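Local coordinates for protein TfuB1 (Thermobifida fusca, PDB 6JX3) that recognises and binds the leader peptide of a lasso peptide precursor, probably presenting it to the enzymes that mature it, at residues Leu34-Gly37 against Arg38-Glu41; Val75-Thr78 against Asp79-Asp83; Val65-Phe68 against Leu69-Glu72. One frame throughout, in Å; residues are numbered along the deposited sequence.

Contact 1: Leu34-Gly37 against Arg38-Glu41; sequences LLDG and RSGE. With ZN (zinc ion), chain C.
Asp36 reaches over the turn of a beta hairpin to the backbone of Arg38 and Ser39, and the same carboxylate binds zinc. In the metal's first shell are Asp36 OD2 at 2.0 Å from the zinc, a water and Glu22, which precedes strand 23-27. The other oxygen, Asp36 OD1, is gripped twice: Arg38 N lies 2.9 Å from OD1, nearly on its C-O axis, which completes an Asx turn, while Ser39 N at 3.0 Å from the same OD1 comes from well above the carboxylate plane. Together with the metal these two donors would hold the group's rotation, with OD2 at the zinc. The first torsion allows this, with Asp36 CG anti to the backbone N (chi1 -172°).

In the next layer the backbone closes the hairpin between strands 32-36 and 41-45. Asp36 N donates to Glu41 O at 2.8 Å with an almost straight N-H (174°), and Gly40 N returns to Asp36 O at 2.8 Å. Gly40 has a positive phi of 82°, a conformation that suits glycine. Beyond it, Glu41 pairs in an antiparallel ladder with the bound peptide, extending the sheet, and Glu41 OE2 forms a salt bridge to a basic side chain of that peptide. The loop is further held by an ST turn, in which Ser39 OG accepts from Glu41 N at 3.1 Å.

Contact 2: Val75-Thr78 against Asp79-Asp83; sequences VERT and DAERD
Arg77 presents the edge of its guanidinium to Glu81, whereas Arg82 lays one face of its own over Thr78 O, both in the opening turns of helix 77-93, with Glu76 at the N-cap. Arg77 NE donates to Glu81 OE2 at 2.7 Å in a nearly straight salt bridge (176°). The oxygen lies in the guanidinium plane but is met on its anti side, tilted somewhat out of the carboxylate plane. With NE as the donor to OE2, this is a single-point bond rather than a two-pronged one, and the 65° between the two planes agrees with that. A bend in Arg77 at chi2 (90°) brings NE forward to the residue one turn on. Over the Arg82 face, Thr78 O sits 3.8 Å above the guanidinium plane, toward its rim, while still accepting from Arg82 N at 3.1 Å.

Asp79 was modelled in two conformers, so its polar contacts are tentative: in one, OD1 pairs with Arg82 NH1 and binds zinc, and a water links OD2 to Glu76 N. Within the first turn, Ala80 N donates to Glu76 O at 2.9 Å. Just outside this turn, Val75 CG2 packs against Asp79 CB at 3.7 Å.

Contact 3: Val65-Phe68 against Leu69-Glu72; sequences VAQF and LTSE
Phe68 lies against Glu72, one helical turn further on, and beside Leu69. From Phe68 CB the chain leaves with CG anti to the backbone N (chi1 162°), which swings the ring outward, to where Leu69 and Glu72 meet it. CB and CG both lie close to Leu69 N. The ring then divides its contacts. On one flank CD2 approaches Leu69 CD2 at 3.9 Å, and CE2 meets that same methyl. On the other flank CD1, CE1 and, at the tip, CZ all meet the CG methylene of Glu72; the tightest of these approaches is CE1 to Glu72 CG at 3.3 Å. Glu72 CB stands 4.2 Å above one face of the Phe68 ring, displaced toward the rim. The aliphatic part of Glu72 therefore does the packing, and its carboxylate, part of a zinc site, is inclined by only 19° to the ring.

Leu69 is anchored from behind: its N donates to Val65 O at 2.8 Å, and its CG packs on Val65 CG1 at 4.3 Å. Helix 47-57 covers this side, with Leu51 and Arg55 touching Phe68.

Near the helix end, hydroxyls join the backbone. Ser71 OG donates to Phe68 O at 2.9 Å, an oxygen that also receives weak bonds from Ser71 N and Glu72 N. A Ser71 chi1 of 77° turns OG back over the preceding turn. Gln67 O accepts from Ser71 N at 3.1 Å and, in one of the two conformers of Thr70, from Thr70 OG1 at 3.0 Å, both from the same face of the carbonyl.

Past this point the bound peptide takes over: a basic side chain of it hydrogen-bonds Thr70 O, and the Glu72 backbone also bonds to it. Hydroxyl-to-carbonyl bonds like those of Ser71 and Thr70 are familiar in helices; here they occupy the last turn of helix 62-72 in the winged helix-turn-helix fold of a PqqD-like peptide-binding domain.

Along the chain the order is contact 1, contact 3, contact 2. Contact 1 closes the hairpin between strands 32-36 and 41-45 of the three-stranded antiparallel sheet; the other two lie across the centre of the chain in the helical part, their centres about 30 Å (contact 3) and about 29 Å (contact 2) from the centre of contact 1. Contacts 2 and 3 belong to the successive helices 77-93 and 62-72, their centres about 9 Å apart, and they touch directly, Val75 CG1 packing on Leu69 O. The bound peptide reaches all three, pairing with the sheet edge at Glu41 and meeting both helices, consistent with a leader recognised jointly by sheet and helices.

Contact 1: Leu34-Gly37 against Arg38-Glu41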
# COMPACT_ATOMS: atom_id res chain seq x y z
N LEU A 34 -8.63 -1.72 -0.93
CA LEU A 34 -8.90 -0.98 0.29
C LEU A 34 -10.17 -0.17 0.07
O LEU A 34 -10.30 0.50 -0.96
CB LEU A 34 -7.76 -0.03 0.65
CG LEU A 34 -6.40 -0.63 1.04
CD1 LEU A 34 -5.40 0.46 1.39
CD2 LEU A 34 -6.59 -1.53 2.20
N LEU A 35 -11.09 -0.26 1.01
CA LEU A 35 -12.38 0.41 0.90
C LEU A 35 -12.51 1.40 2.03
O LEU A 35 -12.30 1.05 3.20
CB LEU A 35 -13.52 -0.61 0.97
CG LEU A 35 -14.89 -0.02 1.28
CD1 LEU A 35 -15.40 0.78 0.07
CD2 LEU A 35 -15.85 -1.15 1.65
N ASP A 36 -12.86 2.64 1.70
CA ASP A 36 -13.18 3.64 2.71
C ASP A 36 -14.68 3.60 2.96
O ASP A 36 -15.47 3.99 2.10
CB ASP A 36 -12.74 5.02 2.26
CG ASP A 36 -12.88 6.05 3.35
OD1 ASP A 36 -13.97 6.17 3.95
OD2 ASP A 36 -11.89 6.74 3.63
N GLY A 37 -15.07 3.14 4.15
CA GLY A 37 -16.47 2.91 4.47
C GLY A 37 -17.28 4.17 4.64
O GLY A 37 -18.51 4.10 4.67
N ARG A 38 -16.62 5.32 4.77
CA ARG A 38 -17.34 6.58 4.92
C ARG A 38 -17.55 7.23 3.55
O ARG A 38 -18.67 7.57 3.17
CB ARG A 38 -16.54 7.51 5.85
CG ARG A 38 -16.41 7.00 7.27
CD ARG A 38 -15.41 7.87 8.00
NE ARG A 38 -15.08 7.38 9.34
CZ ARG A 38 -14.25 8.01 10.16
NH1 ARG A 38 -13.67 9.14 9.78
NH2 ARG A 38 -14.00 7.51 11.36
N SER A 39 -16.45 7.41 2.81
CA SER A 39 -16.52 8.10 1.53
C SER A 39 -16.99 7.19 0.42
O SER A 39 -17.47 7.66 -0.61
CB SER A 39 -15.15 8.64 1.15
OG SER A 39 -14.28 7.54 0.86
N GLY A 40 -16.83 5.89 0.61
CA GLY A 40 -17.14 4.95 -0.42
C GLY A 40 -16.06 4.76 -1.45
O GLY A 40 -16.22 3.93 -2.35
N GLU A 41 -14.96 5.51 -1.35
CA GLU A 41 -13.88 5.32 -2.31
C GLU A 41 -13.24 3.96 -2.10
O GLU A 41 -13.04 3.51 -0.97
CB GLU A 41 -12.82 6.43 -2.15
CG GLU A 41 -13.37 7.82 -2.53
CD GLU A 41 -12.29 8.90 -2.67
OE1 GLU A 41 -11.83 9.44 -1.65
OE2 GLU A 41 -11.90 9.22 -3.82
ZN ZN C . -12.08 8.07 5.12
O HOH W 1 -10.42 9.29 4.63

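Contact 2: Val75-Thr78 against Asp79-Asp83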
# COMPACT_ATOMS: atom_id res chain seq x y z
N VAL A 75 15.68 -4.31 -7.31
CA VAL A 75 15.52 -2.90 -7.01
C VAL A 75 16.63 -2.50 -6.05
O VAL A 75 16.99 -3.25 -5.14
CB VAL A 75 14.12 -2.60 -6.43
CG1 VAL A 75 13.90 -3.39 -5.13
CG2 VAL A 75 13.95 -1.11 -6.18
N GLU A 76 17.20 -1.32 -6.29
CA GLU A 76 18.21 -0.77 -5.41
C GLU A 76 17.57 -0.32 -4.11
O GLU A 76 16.42 0.11 -4.08
CB GLU A 76 18.91 0.41 -6.08
CG GLU A 76 19.67 0.04 -7.33
CD GLU A 76 21.03 -0.55 -7.04
OE1 GLU A 76 21.46 -0.51 -5.87
OE2 GLU A 76 21.67 -1.07 -7.98
N ARG A 77 18.35 -0.40 -3.03
CA ARG A 77 17.86 0.05 -1.73
C ARG A 77 17.35 1.49 -1.78
O ARG A 77 16.28 1.80 -1.22
CB ARG A 77 18.96 -0.10 -0.69
CG ARG A 77 18.69 0.65 0.58
CD ARG A 77 17.95 -0.21 1.55
NE ARG A 77 17.71 0.48 2.81
CZ ARG A 77 17.73 -0.11 4.00
NH1 ARG A 77 18.00 -1.41 4.08
NH2 ARG A 77 17.49 0.60 5.10
N THR A 78 18.10 2.38 -2.43
CA THR A 78 17.67 3.77 -2.50
C THR A 78 16.30 3.89 -3.16
O THR A 78 15.43 4.61 -2.67
CB THR A 78 18.74 4.60 -3.23
OG1 THR A 78 20.01 4.31 -2.65
CG2 THR A 78 18.49 6.07 -3.05
N ASP A 79 16.09 3.19 -4.28
CA ASP A 79 14.81 3.25 -4.96
C ASP A 79 13.70 2.66 -4.09
O ASP A 79 12.58 3.17 -4.08
CB ASP A 79 14.89 2.51 -6.29
CG ASP A 79 15.59 3.31 -7.36
OD1 ASP A 79 15.63 4.55 -7.25
OD2 ASP A 79 16.13 2.69 -8.30
N ALA A 80 14.01 1.57 -3.38
CA ALA A 80 13.02 0.95 -2.52
C ALA A 80 12.58 1.91 -1.43
O ALA A 80 11.38 2.05 -1.17
CB ALA A 80 13.57 -0.33 -1.89
N GLU A 81 13.53 2.60 -0.80
CA GLU A 81 13.16 3.56 0.24
C GLU A 81 12.29 4.68 -0.33
O GLU A 81 11.32 5.10 0.31
CB GLU A 81 14.40 4.15 0.90
CG GLU A 81 15.21 3.13 1.66
CD GLU A 81 16.24 3.76 2.56
OE1 GLU A 81 15.95 4.84 3.09
OE2 GLU A 81 17.32 3.16 2.73
N ARG A 82 12.64 5.20 -1.50
CA ARG A 82 11.83 6.27 -2.08
C ARG A 82 10.46 5.78 -2.46
O ARG A 82 9.46 6.48 -2.27
CB ARG A 82 12.50 6.85 -3.32
CG ARG A 82 13.83 7.47 -3.11
CD ARG A 82 13.93 8.56 -4.16
NE ARG A 82 14.40 7.98 -5.41
CZ ARG A 82 15.64 7.57 -5.63
NH1 ARG A 82 15.98 7.04 -6.80
NH2 ARG A 82 16.56 7.74 -4.69
N ASP A 83 10.38 4.57 -3.02
CA ASP A 83 9.09 4.04 -3.45
C ASP A 83 8.19 3.77 -2.25
O ASP A 83 6.97 4.00 -2.33
CB ASP A 83 9.29 2.77 -4.26
CG ASP A 83 9.80 3.04 -5.66
OD1 ASP A 83 10.09 2.05 -6.37
OD2 ASP A 83 9.94 4.23 -6.04
O HOH W 2 16.54 0.16 -8.62

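Contact 3: Val65-Phe68 against Leu69-Glu72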
# COMPACT_ATOMS: atom_id res chain seq x y z
N VAL A 65 11.11 -2.91 5.35
CA VAL A 65 10.47 -3.23 4.08
C VAL A 65 11.42 -2.96 2.93
O VAL A 65 11.46 -3.71 1.96
CB VAL A 65 9.15 -2.47 3.94
CG1 VAL A 65 8.48 -2.81 2.59
CG2 VAL A 65 8.24 -2.79 5.11
N ALA A 66 12.21 -1.88 3.03
CA ALA A 66 13.19 -1.62 1.98
C ALA A 66 14.19 -2.77 1.89
O ALA A 66 14.54 -3.21 0.79
CB ALA A 66 13.91 -0.30 2.24
N GLN A 67 14.65 -3.27 3.04
CA GLN A 67 15.59 -4.38 3.05
C GLN A 67 14.97 -5.61 2.42
O GLN A 67 15.62 -6.32 1.64
CB GLN A 67 16.02 -4.68 4.49
CG GLN A 67 17.13 -5.72 4.62
CD GLN A 67 18.33 -5.41 3.74
OE1 GLN A 67 18.81 -4.27 3.71
NE2 GLN A 67 18.82 -6.42 3.03
N PHE A 68 13.70 -5.88 2.74
CA PHE A 68 13.00 -6.99 2.12
C PHE A 68 12.93 -6.81 0.61
O PHE A 68 13.27 -7.72 -0.15
CB PHE A 68 11.60 -7.11 2.72
CG PHE A 68 10.66 -7.92 1.88
CD1 PHE A 68 10.68 -9.30 1.94
CD2 PHE A 68 9.77 -7.30 1.03
CE1 PHE A 68 9.82 -10.04 1.16
CE2 PHE A 68 8.93 -8.03 0.25
CZ PHE A 68 8.95 -9.40 0.31
N LEU A 69 12.50 -5.63 0.16
CA LEU A 69 12.34 -5.43 -1.28
C LEU A 69 13.65 -5.65 -2.02
O LEU A 69 13.67 -6.28 -3.07
CB LEU A 69 11.79 -4.03 -1.57
CG LEU A 69 10.34 -3.79 -1.18
CD1 LEU A 69 9.97 -2.37 -1.52
CD2 LEU A 69 9.40 -4.76 -1.91
N THR A 70 14.77 -5.13 -1.49
CA THR A 70 16.04 -5.29 -2.19
C THR A 70 16.51 -6.73 -2.17
O THR A 70 17.19 -7.17 -3.10
CB THR A 70 17.11 -4.39 -1.59
OG1 THR A 70 17.45 -4.82 -0.26
CG2 THR A 70 16.60 -2.99 -1.54
N SER A 71 16.14 -7.49 -1.14
CA SER A 71 16.58 -8.88 -1.08
C SER A 71 15.73 -9.79 -1.95
O SER A 71 16.19 -10.86 -2.35
CB SER A 71 16.55 -9.37 0.37
OG SER A 71 15.22 -9.64 0.79
N GLU A 72 14.51 -9.36 -2.29
CA GLU A 72 13.57 -10.19 -3.02
C GLU A 72 13.37 -9.77 -4.46
O GLU A 72 12.99 -10.60 -5.29
CB GLU A 72 12.21 -10.18 -2.33
CG GLU A 72 12.23 -10.89 -0.99
CD GLU A 72 12.75 -12.30 -1.11
OE1 GLU A 72 12.20 -13.06 -1.93
OE2 GLU A 72 13.72 -12.65 -0.39